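Local coordinates for protein her-1 (Caenorhabditis elegans, PDB 1SZH) that dictates male development, probably acting as a secreted cell signal in sex determination, and inhibits the function of tra-2a, at residues A[11-14]-A[15-19]; A[76-79]-A[80-83]; A[89-92]-A[93-97]; A[102-105]-A[106-109]; A[121-124]-A[125-129]. The protein carries 2 engineered substitutions. One frame throughout, in Å; residues are numbered along the deposited sequence.

Contact 1: residues A[11-14]-A[15-19]; sequences IKDA and AEKCC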
loop_
_atom_site.group_PDB
_atom_site.type_symbol
_atom_site.label_atom_id
_atom_site.label_comp_id
_atom_site.label_asym_id
_atom_site.label_seq_id
_atom_site.Cartn_x
_atom_site.Cartn_y
_atom_site.Cartn_z
ATOM N N ILE A 11 -8.771 1.754 15.914
ATOM C CA ILE A 11 -9.462 1.402 14.672
ATOM C C ILE A 11 -10.866 1.993 14.623
ATOM O O ILE A 11 -11.306 2.496 13.584
ATOM C CB ILE A 11 -9.528 -0.134 14.477
ATOM C CG1 ILE A 11 -8.125 -0.661 14.117
ATOM C CG2 ILE A 11 -10.526 -0.483 13.393
ATOM C CD1 ILE A 11 -8.032 -2.191 14.076
ATOM N N LYS A 12 -11.581 1.953 15.739
ATOM C CA LYS A 12 -12.921 2.523 15.752
ATOM C C LYS A 12 -12.854 4.036 15.549
ATOM O O LYS A 12 -13.687 4.606 14.853
ATOM C CB LYS A 12 -13.638 2.192 17.074
ATOM C CG LYS A 12 -13.998 0.719 17.202
ATOM C CD LYS A 12 -14.858 0.436 18.434
ATOM C CE LYS A 12 -16.220 1.094 18.289
ATOM N NZ LYS A 12 -17.204 0.669 19.328
ATOM N N ASP A 13 -11.845 4.682 16.132
ATOM C CA ASP A 13 -11.706 6.130 15.980
ATOM C C ASP A 13 -11.400 6.488 14.525
ATOM O O ASP A 13 -11.960 7.446 13.980
ATOM C CB ASP A 13 -10.597 6.658 16.884
ATOM C CG ASP A 13 -10.503 8.185 16.868
ATOM O OD1 ASP A 13 -9.405 8.707 16.604
ATOM O OD2 ASP A 13 -11.530 8.855 17.125
ATOM N N ALA A 14 -10.520 5.714 13.891
ATOM C CA ALA A 14 -10.177 5.982 12.485
ATOM C C ALA A 14 -11.417 5.801 11.599
ATOM O O ALA A 14 -11.651 6.592 10.690
ATOM C CB ALA A 14 -9.057 5.048 12.026
ATOM N N ALA A 15 -12.186 4.740 11.848
ATOM C CA ALA A 15 -13.385 4.501 11.064
ATOM C C ALA A 15 -14.373 5.665 11.216
ATOM O O ALA A 15 -14.953 6.130 10.235
ATOM C CB ALA A 15 -14.048 3.178 11.487
ATOM N N GLU A 16 -14.539 6.136 12.446
ATOM C CA GLU A 16 -15.461 7.243 12.725
ATOM C C GLU A 16 -15.047 8.546 12.042
ATOM O O GLU A 16 -15.901 9.326 11.598
ATOM C CB GLU A 16 -15.545 7.466 14.240
ATOM C CG GLU A 16 -16.161 6.289 14.998
ATOM C CD GLU A 16 -15.749 6.247 16.465
ATOM O OE1 GLU A 16 -15.278 7.281 16.984
ATOM O OE2 GLU A 16 -15.905 5.178 17.102
ATOM N N LYS A 17 -13.749 8.785 11.950
ATOM C CA LYS A 17 -13.235 10.008 11.351
ATOM C C LYS A 17 -13.113 9.969 9.846
ATOM O O LYS A 17 -13.105 11.003 9.188
ATOM C CB LYS A 17 -11.847 10.324 11.925
ATOM C CG LYS A 17 -11.879 10.677 13.416
ATOM C CD LYS A 17 -10.501 10.909 13.976
ATOM C CE LYS A 17 -10.605 11.437 15.421
ATOM N NZ LYS A 17 -9.264 11.606 16.042
ATOM N N CYS A 18 -13.068 8.768 9.291
ATOM C CA CYS A 18 -12.817 8.636 7.866
ATOM C C CYS A 18 -13.871 8.010 6.967
ATOM O O CYS A 18 -13.855 8.253 5.770
ATOM C CB CYS A 18 -11.532 7.831 7.688
ATOM S SG CYS A 18 -10.104 8.505 8.576
ATOM N N CYS A 19 -14.732 7.173 7.541
ATOM C CA CYS A 19 -15.772 6.476 6.788
ATOM C C CYS A 19 -17.174 6.997 7.105
ATOM O O CYS A 19 -17.399 7.547 8.184
ATOM C CB CYS A 19 -15.675 4.986 7.113
ATOM S SG CYS A 19 -13.965 4.492 6.768
#

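Contact 2: residues A[76-79]-A[80-83]; sequences CSVF and GNDQ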
loop_
_atom_site.group_PDB
_atom_site.type_symbol
_atom_site.label_atom_id
_atom_site.label_comp_id
_atom_site.label_asym_id
_atom_site.label_seq_id
_atom_site.Cartn_x
_atom_site.Cartn_y
_atom_site.Cartn_z
ATOM N N CYS A 76 4.738 -1.588 -7.509
ATOM C CA CYS A 76 4.601 -3.034 -7.421
ATOM C C CYS A 76 4.646 -3.754 -8.776
ATOM O O CYS A 76 4.989 -4.937 -8.835
ATOM C CB CYS A 76 3.269 -3.364 -6.756
ATOM S SG CYS A 76 3.141 -2.945 -5.027
ATOM N N SER A 77 4.285 -3.051 -9.845
ATOM C CA SER A 77 4.253 -3.645 -11.169
ATOM C C SER A 77 5.586 -4.216 -11.589
ATOM O O SER A 77 5.639 -5.114 -12.433
ATOM C CB SER A 77 3.796 -2.608 -12.199
ATOM O OG SER A 77 2.457 -2.240 -11.927
ATOM N N VAL A 78 6.665 -3.727 -10.987
ATOM C CA VAL A 78 7.977 -4.223 -11.395
ATOM C C VAL A 78 8.203 -5.702 -11.125
ATOM O O VAL A 78 8.979 -6.349 -11.813
ATOM C CB VAL A 78 9.133 -3.433 -10.748
ATOM C CG1 VAL A 78 9.336 -3.822 -9.291
ATOM C CG2 VAL A 78 10.404 -3.671 -11.541
ATOM N N PHE A 79 7.516 -6.258 -10.134
ATOM C CA PHE A 79 7.734 -7.656 -9.805
ATOM C C PHE A 79 7.242 -8.625 -10.856
ATOM O O PHE A 79 7.726 -9.755 -10.925
ATOM C CB PHE A 79 7.117 -7.958 -8.453
ATOM C CG PHE A 79 7.799 -7.257 -7.332
ATOM C CD1 PHE A 79 7.145 -6.227 -6.640
ATOM C CD2 PHE A 79 9.120 -7.567 -7.005
ATOM C CE1 PHE A 79 7.806 -5.528 -5.634
ATOM C CE2 PHE A 79 9.789 -6.876 -6.001
ATOM C CZ PHE A 79 9.132 -5.847 -5.314
ATOM N N GLY A 80 6.318 -8.157 -11.693
ATOM C CA GLY A 80 5.781 -8.998 -12.744
ATOM C C GLY A 80 6.723 -9.084 -13.929
ATOM O O GLY A 80 6.452 -9.816 -14.878
ATOM N N ASN A 81 7.831 -8.345 -13.887
ATOM C CA ASN A 81 8.774 -8.384 -15.004
ATOM C C ASN A 81 9.454 -9.738 -14.983
ATOM O O ASN A 81 10.049 -10.173 -15.967
ATOM C CB ASN A 81 9.775 -7.229 -14.910
ATOM C CG ASN A 81 9.158 -5.893 -15.323
ATOM O OD1 ASN A 81 8.643 -5.751 -16.437
ATOM N ND2 ASN A 81 9.209 -4.913 -14.429
ATOM N N ASP A 82 9.358 -10.399 -13.837
ATOM C CA ASP A 82 9.885 -11.741 -13.691
ATOM C C ASP A 82 8.734 -12.516 -14.328
ATOM O O ASP A 82 7.772 -12.881 -13.648
ATOM C CB ASP A 82 10.001 -12.107 -12.210
ATOM C CG ASP A 82 10.547 -13.495 -11.997
ATOM O OD1 ASP A 82 10.024 -14.441 -12.618
ATOM O OD2 ASP A 82 11.497 -13.643 -11.205
ATOM N N GLN A 83 8.820 -12.724 -15.637
ATOM C CA GLN A 83 7.769 -13.413 -16.379
ATOM C C GLN A 83 7.593 -14.871 -15.978
ATOM O O GLN A 83 7.720 -15.777 -16.803
ATOM C CB GLN A 83 8.047 -13.309 -17.881
ATOM C CG GLN A 83 8.067 -11.874 -18.405
ATOM C CD GLN A 83 6.733 -11.163 -18.227
ATOM O OE1 GLN A 83 5.777 -11.727 -17.686
ATOM N NE2 GLN A 83 6.661 -9.916 -18.684
#

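Contact 3: residues A[89-92]-A[93-97]; sequences RCEN and RCKNL. With ACT (acetate ion), chain C.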
loop_
_atom_site.group_PDB
_atom_site.type_symbol
_atom_site.label_atom_id
_atom_site.label_comp_id
_atom_site.label_asym_id
_atom_site.label_seq_id
_atom_site.Cartn_x
_atom_site.Cartn_y
_atom_site.Cartn_z
ATOM N N ARG A 89 2.617 -13.395 -8.752
ATOM C CA ARG A 89 2.104 -13.576 -7.404
ATOM C C ARG A 89 2.674 -12.521 -6.454
ATOM O O ARG A 89 1.949 -11.974 -5.629
ATOM C CB ARG A 89 2.451 -14.974 -6.867
ATOM C CG ARG A 89 1.819 -15.268 -5.541
ATOM C CD ARG A 89 2.162 -16.663 -5.092
ATOM N NE ARG A 89 1.427 -17.019 -3.882
ATOM C CZ ARG A 89 1.704 -18.113 -3.171
ATOM N NH1 ARG A 89 2.682 -18.924 -3.553
ATOM N NH2 ARG A 89 1.016 -18.384 -2.080
ATOM N N CYS A 90 3.971 -12.248 -6.560
ATOM C CA CYS A 90 4.567 -11.244 -5.681
ATOM C C CYS A 90 4.030 -9.861 -6.066
ATOM O O CYS A 90 3.792 -9.021 -5.196
ATOM C CB CYS A 90 6.104 -11.300 -5.805
ATOM S SG CYS A 90 7.095 -10.328 -4.645
ATOM N N GLU A 91 3.822 -9.627 -7.364
ATOM C CA GLU A 91 3.293 -8.330 -7.805
ATOM C C GLU A 91 1.913 -8.090 -7.180
ATOM O O GLU A 91 1.642 -7.009 -6.619
ATOM C CB GLU A 91 3.175 -8.282 -9.334
ATOM C CG GLU A 91 2.394 -7.077 -9.855
ATOM C CD GLU A 91 2.347 -7.019 -11.361
ATOM O OE1 GLU A 91 2.867 -7.952 -12.004
ATOM O OE2 GLU A 91 1.791 -6.037 -11.897
ATOM N N ASN A 92 1.054 -9.106 -7.247
ATOM C CA ASN A 92 -0.294 -8.981 -6.686
ATOM C C ASN A 92 -0.291 -8.852 -5.166
ATOM O O ASN A 92 -1.082 -8.081 -4.620
ATOM C CB ASN A 92 -1.167 -10.157 -7.135
ATOM C CG ASN A 92 -1.490 -10.093 -8.622
ATOM O OD1 ASN A 92 -1.564 -9.005 -9.204
ATOM N ND2 ASN A 92 -1.700 -11.251 -9.239
ATOM N N ARG A 93 0.599 -9.586 -4.498
ATOM C CA ARG A 93 0.732 -9.529 -3.048
ATOM C C ARG A 93 1.155 -8.094 -2.707
ATOM O O ARG A 93 0.615 -7.478 -1.794
ATOM C CB ARG A 93 1.797 -10.540 -2.597
ATOM C CG ARG A 93 2.484 -10.281 -1.240
ATOM C CD ARG A 93 1.728 -10.826 -0.046
ATOM N NE ARG A 93 1.390 -12.251 -0.108
ATOM C CZ ARG A 93 2.103 -13.252 0.423
ATOM N NH1 ARG A 93 3.241 -13.032 1.065
ATOM N NH2 ARG A 93 1.619 -14.492 0.374
ATOM N N CYS A 94 2.131 -7.570 -3.450
ATOM C CA CYS A 94 2.609 -6.205 -3.223
ATOM C C CYS A 94 1.467 -5.197 -3.407
ATOM O O CYS A 94 1.256 -4.331 -2.559
ATOM C CB CYS A 94 3.746 -5.927 -4.216
ATOM S SG CYS A 94 4.590 -4.338 -4.070
ATOM N N LYS A 95 0.708 -5.323 -4.493
ATOM C CA LYS A 95 -0.374 -4.367 -4.724
ATOM C C LYS A 95 -1.389 -4.397 -3.584
ATOM O O LYS A 95 -1.882 -3.338 -3.152
ATOM C CB LYS A 95 -1.065 -4.649 -6.051
ATOM C CG LYS A 95 -0.189 -4.364 -7.266
ATOM C CD LYS A 95 -0.920 -4.718 -8.563
ATOM C CE LYS A 95 -0.118 -4.279 -9.783
ATOM N NZ LYS A 95 -0.849 -4.686 -11.023
ATOM N N ASN A 96 -1.703 -5.596 -3.090
ATOM C CA ASN A 96 -2.654 -5.707 -1.991
ATOM C C ASN A 96 -2.073 -5.083 -0.718
ATOM O O ASN A 96 -2.741 -4.296 -0.067
ATOM C CB ASN A 96 -3.023 -7.173 -1.742
ATOM C CG ASN A 96 -4.017 -7.698 -2.769
ATOM O OD1 ASN A 96 -4.883 -6.954 -3.247
ATOM N ND2 ASN A 96 -3.911 -8.982 -3.100
ATOM N N LEU A 97 -0.838 -5.422 -0.376
ATOM C CA LEU A 97 -0.223 -4.859 0.826
ATOM C C LEU A 97 -0.140 -3.346 0.753
ATOM O O LEU A 97 -0.460 -2.650 1.722
ATOM C CB LEU A 97 1.203 -5.415 1.011
ATOM C CG LEU A 97 1.312 -6.880 1.429
ATOM C CD1 LEU A 97 2.751 -7.385 1.195
ATOM C CD2 LEU A 97 0.907 -7.007 2.880
HETATM C C ACT C . -0.832 -14.637 -1.818
HETATM O O ACT C . -0.907 -13.370 -1.468
HETATM O OXT ACT C . -0.724 -15.086 -3.015
HETATM C CH3 ACT C . -0.849 -15.731 -0.807
#

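Contact 4: residues A[102-105]-A[106-109]; sequences SIDA and ATRL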
loop_
_atom_site.group_PDB
_atom_site.type_symbol
_atom_site.label_atom_id
_atom_site.label_comp_id
_atom_site.label_asym_id
_atom_site.label_seq_id
_atom_site.Cartn_x
_atom_site.Cartn_y
_atom_site.Cartn_z
ATOM N N SER A 102 -4.132 -0.291 7.097
ATOM C CA SER A 102 -3.726 -0.629 8.459
ATOM C C SER A 102 -2.440 -1.439 8.593
ATOM O O SER A 102 -2.028 -1.759 9.713
ATOM C CB SER A 102 -4.851 -1.374 9.168
ATOM O OG SER A 102 -5.073 -2.632 8.551
ATOM N N ILE A 103 -1.806 -1.792 7.477
ATOM C CA ILE A 103 -0.557 -2.548 7.567
ATOM C C ILE A 103 0.608 -1.556 7.573
ATOM O O ILE A 103 0.772 -0.764 6.639
ATOM C CB ILE A 103 -0.391 -3.515 6.382
ATOM C CG1 ILE A 103 -1.593 -4.451 6.301
ATOM C CG2 ILE A 103 0.889 -4.347 6.585
ATOM C CD1 ILE A 103 -1.573 -5.462 5.123
ATOM N N ASP A 104 1.399 -1.592 8.636
ATOM C CA ASP A 104 2.506 -0.654 8.713
ATOM C C ASP A 104 3.603 -0.963 7.708
ATOM O O ASP A 104 3.670 -2.049 7.140
ATOM C CB ASP A 104 3.064 -0.574 10.135
ATOM C CG ASP A 104 3.624 -1.889 10.632
ATOM O OD1 ASP A 104 4.478 -2.493 9.959
ATOM O OD2 ASP A 104 3.213 -2.320 11.726
ATOM N N ALA A 105 4.440 0.038 7.462
ATOM C CA ALA A 105 5.534 -0.060 6.504
ATOM C C ALA A 105 6.425 -1.287 6.643
ATOM O O ALA A 105 6.647 -2.016 5.667
ATOM C CB ALA A 105 6.379 1.197 6.592
ATOM N N ALA A 106 6.958 -1.515 7.842
ATOM C CA ALA A 106 7.853 -2.637 8.066
ATOM C C ALA A 106 7.233 -3.979 7.728
ATOM O O ALA A 106 7.880 -4.828 7.110
ATOM C CB ALA A 106 8.346 -2.629 9.509
ATOM N N THR A 107 5.979 -4.157 8.113
ATOM C CA THR A 107 5.292 -5.415 7.847
ATOM C C THR A 107 5.106 -5.618 6.346
ATOM O O THR A 107 5.341 -6.706 5.832
ATOM C CB THR A 107 3.938 -5.454 8.570
ATOM O OG1 THR A 107 4.171 -5.389 9.979
ATOM C CG2 THR A 107 3.185 -6.757 8.253
ATOM N N ARG A 108 4.706 -4.568 5.638
ATOM C CA ARG A 108 4.532 -4.691 4.193
ATOM C C ARG A 108 5.870 -4.993 3.526
ATOM O O ARG A 108 5.976 -5.907 2.709
ATOM C CB ARG A 108 4.049 -3.389 3.558
ATOM C CG ARG A 108 2.757 -2.820 4.061
ATOM C CD ARG A 108 2.484 -1.560 3.258
ATOM N NE ARG A 108 1.281 -0.872 3.744
ATOM C CZ ARG A 108 0.743 0.171 3.126
ATOM N NH1 ARG A 108 1.300 0.667 2.008
ATOM N NH2 ARG A 108 -0.372 0.700 3.603
ATOM N N LEU A 109 6.889 -4.195 3.853
ATOM C CA LEU A 109 8.173 -4.349 3.200
ATOM C C LEU A 109 8.846 -5.676 3.489
ATOM O O LEU A 109 9.508 -6.236 2.612
ATOM C CB LEU A 109 9.085 -3.154 3.521
ATOM C CG LEU A 109 8.574 -1.804 2.997
ATOM C CD1 LEU A 109 9.490 -0.670 3.491
ATOM C CD2 LEU A 109 8.520 -1.805 1.472
#

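Contact 5: residues A[121-124]-A[125-129]; sequences VLYK and CFEKC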
loop_
_atom_site.group_PDB
_atom_site.type_symbol
_atom_site.label_atom_id
_atom_site.label_comp_id
_atom_site.label_asym_id
_atom_site.label_seq_id
_atom_site.Cartn_x
_atom_site.Cartn_y
_atom_site.Cartn_z
ATOM N N VAL A 121 17.167 -7.921 -7.715
ATOM C CA VAL A 121 17.215 -6.782 -8.633
ATOM C C VAL A 121 15.854 -6.098 -8.719
ATOM O O VAL A 121 15.776 -4.868 -8.763
ATOM C CB VAL A 121 17.640 -7.222 -10.054
ATOM C CG1 VAL A 121 17.531 -6.045 -11.036
ATOM C CG2 VAL A 121 19.076 -7.727 -10.028
ATOM N N LEU A 122 14.781 -6.888 -8.757
ATOM C CA LEU A 122 13.437 -6.304 -8.849
ATOM C C LEU A 122 13.046 -5.570 -7.558
ATOM O O LEU A 122 12.381 -4.534 -7.616
ATOM C CB LEU A 122 12.410 -7.388 -9.193
ATOM C CG LEU A 122 12.577 -8.145 -10.530
ATOM C CD1 LEU A 122 11.381 -9.071 -10.734
ATOM C CD2 LEU A 122 12.700 -7.177 -11.706
ATOM N N TYR A 123 13.443 -6.103 -6.402
ATOM C CA TYR A 123 13.165 -5.442 -5.128
ATOM C C TYR A 123 13.908 -4.092 -5.074
ATOM O O TYR A 123 13.376 -3.082 -4.586
ATOM C CB TYR A 123 13.599 -6.301 -3.933
ATOM C CG TYR A 123 13.286 -5.655 -2.614
ATOM C CD1 TYR A 123 11.966 -5.555 -2.183
ATOM C CD2 TYR A 123 14.287 -5.089 -1.819
ATOM C CE1 TYR A 123 11.642 -4.910 -1.003
ATOM C CE2 TYR A 123 13.967 -4.431 -0.623
ATOM C CZ TYR A 123 12.640 -4.350 -0.230
ATOM O OH TYR A 123 12.267 -3.708 0.930
ATOM N N LYS A 124 15.141 -4.066 -5.576
ATOM C CA LYS A 124 15.888 -2.808 -5.569
ATOM C C LYS A 124 15.214 -1.801 -6.492
ATOM O O LYS A 124 15.187 -0.604 -6.185
ATOM C CB LYS A 124 17.338 -3.047 -5.997
ATOM C CG LYS A 124 18.138 -3.812 -4.958
ATOM C CD LYS A 124 19.598 -3.985 -5.376
ATOM C CE LYS A 124 20.402 -4.689 -4.285
ATOM N NZ LYS A 124 21.816 -4.974 -4.687
ATOM N N CYS A 125 14.665 -2.264 -7.606
ATOM C CA CYS A 125 13.969 -1.369 -8.530
ATOM C C CYS A 125 12.691 -0.835 -7.860
ATOM O O CYS A 125 12.344 0.334 -7.985
ATOM C CB CYS A 125 13.614 -2.115 -9.803
ATOM S SG CYS A 125 12.787 -1.147 -11.044
ATOM N N PHE A 126 11.992 -1.706 -7.136
ATOM C CA PHE A 126 10.784 -1.303 -6.425
ATOM C C PHE A 126 11.152 -0.175 -5.446
ATOM O O PHE A 126 10.453 0.837 -5.344
ATOM C CB PHE A 126 10.228 -2.535 -5.659
ATOM C CG PHE A 126 9.142 -2.211 -4.636
ATOM C CD1 PHE A 126 7.842 -1.915 -5.042
ATOM C CD2 PHE A 126 9.435 -2.221 -3.276
ATOM C CE1 PHE A 126 6.832 -1.625 -4.096
ATOM C CE2 PHE A 126 8.431 -1.938 -2.303
ATOM C CZ PHE A 126 7.133 -1.636 -2.715
ATOM N N GLU A 127 12.252 -0.349 -4.727
ATOM C CA GLU A 127 12.661 0.664 -3.769
ATOM C C GLU A 127 13.079 1.945 -4.494
ATOM O O GLU A 127 12.784 3.043 -4.023
ATOM C CB GLU A 127 13.789 0.130 -2.889
ATOM C CG GLU A 127 13.333 -0.950 -1.881
ATOM C CD GLU A 127 12.625 -0.383 -0.649
ATOM O OE1 GLU A 127 11.533 0.219 -0.784
ATOM O OE2 GLU A 127 13.163 -0.543 0.470
ATOM N N LYS A 128 13.740 1.797 -5.634
ATOM C CA LYS A 128 14.158 2.988 -6.400
ATOM C C LYS A 128 12.924 3.752 -6.903
ATOM O O LYS A 128 12.875 4.982 -6.894
ATOM C CB LYS A 128 15.064 2.564 -7.559
ATOM C CG LYS A 128 15.582 3.717 -8.431
ATOM C CD LYS A 128 16.696 3.193 -9.336
ATOM C CE LYS A 128 17.494 4.317 -9.969
ATOM N NZ LYS A 128 18.635 3.750 -10.741
ATOM N N CYS A 129 11.917 3.026 -7.366
ATOM C CA CYS A 129 10.683 3.643 -7.813
ATOM C C CYS A 129 10.081 4.455 -6.653
ATOM O O CYS A 129 9.609 5.566 -6.868
ATOM C CB CYS A 129 9.713 2.534 -8.272
ATOM S SG CYS A 129 8.082 3.033 -8.781
#

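Contact 1: residues A[11-14]-A[15-19]
From I11 to K17 the backbone is plain alpha-helix: A15 N bonds to I11 O, E16 N to K12 O and K17 N to D13 O, while the last turn slackens, C18 N reaching A14 O at 2.9 Å in a bond that is weak for its bent angle of 128°, and the helical conformation ends at C19. The main side-chain link is the i to i+4 salt bridge of D13 and K17, with K17 NZ 3.0 Å from D13 OD1 on that oxygen's syn lone pair. D13 holds CG anti to its backbone N (chi1 -174°), which swings the carboxylate toward the following turn; K17 comes back to it on a fully extended chain, its CE 3.2 Å from D13 OD2 as well. E16 OE1 stands 4.1 Å from D13 OD2, a like charge that K17 probably offsets. An asparagine in place of D13 would probably leave the K17 ammonium without its charged mate and its long chain freer to swing. On the inner side I11 and A15 pack on M31 of helix 24-33, and A14 on L55 and V58 of helix 47-59. Disulfides C18-C54 and C19-C27 tie the end of helix 8-18 to these two helices.

Contact 2: residues A[76-79]-A[80-83]
V78 O takes two bonds from N81, one from the backbone N at 3.1 Å and one from the side-chain ND2 at 3.0 Å, both arriving from the same face of the carbonyl plane. The backbone bond is the straighter, at 160° against 130° for the amide. N81 turns back over its own 3-10 turn because CG lies beside its backbone N (chi1 -76°), and this brings ND2 to 3.4 Å from V78 CG2, the two side chains meeting at about a right angle. The remaining bonds follow the i to i+3 pattern of a 3-10 helix: G80 N donates to S77 O at 3.2 Å, and D82 N to F79 O at 3.4 Å, a weak bond where the helix runs out. D82 then forms the centre of an inverse gamma turn. Within 76-79, V78 CG1 sits 4.1 Å above the F79 ring, over its centre. The 3-10 segment packs between helices 85-97 and 120-134. S77 packs on E91 and K95 of helix 85-97, to which C76 is also joined by its disulfide with C94; on helix 120-134, V78 touches C125, and the F79 ring meets that of F126.

Contact 3: residues A[89-92]-A[93-97]
R89 and R93, one turn apart on alpha-helix 85-97, grip the two oxygens of an acetate ion, while E91 and K95 form an i to i+4 salt bridge on another side of the same helix. The backbone bonds are regular, R93 N to R89 O, C94 N to C90 O, K95 N to E91 O and N96 N to N92 O, all between 2.8 and 3.0 Å. In the salt bridge, K95 NZ lies 3.1 Å from E91 OE2, meeting it on the anti side and 32° out of the carboxylate plane. The two chains run side by side in the same direction, K95 CE 3.8 Å from E91 CG. Replacing E91 with an alanine would probably leave the K95 ammonium without this carboxylate and its extended chain without the neighbour it lies against. The disulfide C90-C115 ties the helix to helix 105-115. The acetate is probably from the crystallisation liquor; each of its oxygens sits at the edge of one guanidinium, close to its plane. R89 reaches it on an extended chain and R93 on one folded at chi2 (85°) and chi3; R89 NE is 3.0 Å from acetate OXT, and R93 NE 2.9 Å from acetate O.

Contact 4: residues A[102-105]-A[106-109]
D104 OD1 is gripped twice by T107, by the backbone N at 2.9 Å and by OG1 at 2.9 Å, in the N-cap of helix 105-115. The amide meets the oxygen nearly head-on, whereas the hydroxyl comes from the syn side, 35° out of the carboxylate plane. D104 CG is placed between its own backbone N and carbonyl carbon (chi1 62°), and this folds the carboxylate back over the first turn, where it satisfies an amide that has no helical carbonyl before it. The negative charge there would also suit the positive end of the helix dipole. Behind the cap the ordinary pattern begins, R108 N bonding to D104 O and L109 N to A105 O. The CG2 methyl of I103 packs against this turn: it lies 3.7 Å from T107 CG2 and 3.5 Å from R108 CG, an apolar contact between the residue before the cap and the first turn. R108, buried and extended, sends its guanidinium back along the incoming chain, and its NH2 bonds to Y52 OH of helix 47-59. Its NE donates to I103 O at 2.9 Å, from above the carbonyl plane and with the bond bent to 140°.

Contact 5: residues A[121-124]-A[125-129]
Two turns of alpha-helix 120-134 carry this contact, in which Y123 and E127 lie side by side four residues apart. E127 CG sits over one face of the Y123 ring, 4.1 Å from the ring centroid and 26° off the normal, a CH-pi contact displaced toward the rim. Y123 holds its ring anti to the backbone N (chi1 -178°), leaning it along the helix toward the next turn, and a bend at chi2 of E127 folds the carboxylate up beside the phenol; E127 OE2 is 3.3 Å from Y123 OH. Carboxylate and ring planes are 41° apart. The other carboxylate oxygen, E127 OE1, makes a salt bridge to R130 one turn further on. Y123 CE1 also touches F126 CD2 at 4.2 Å, the two aromatic side chains crossing at a slant. Beneath them the backbone bonds are regular. F126 is buried against L109 and I112 of helix 105-115, and Y123 rests on I112 and K113. C125 and C129, one turn apart, form disulfides with C148 and C75. With F126 buried, K124 and K128 exposed and two cystines, this is a helix packed into an all-helical, disulfide-linked secreted protein.

Overall arrangement
Contacts 1, 2, 3 and 5 are partly buried, whereas contact 4 is a surface contact, although near the chain centre. Contact 1, whose helix packs with helices 24-33 and 47-59, touches none of the others, though its nearest atoms come within about 6 Å of contact 4; its centre is about 33 Å from that of contact 5 and about 34 Å from that of contact 2. A disulfide joins contacts 2 and 3, and both touch F126 of contact 5. In contact 4, I103 packs on L97 of contact 3 and L109 on F126. Salt bridges mark contacts 1 and 3, whereas contact 4 relies on capping, contact 2 on a doubly used carbonyl and contact 5 on aromatic packing.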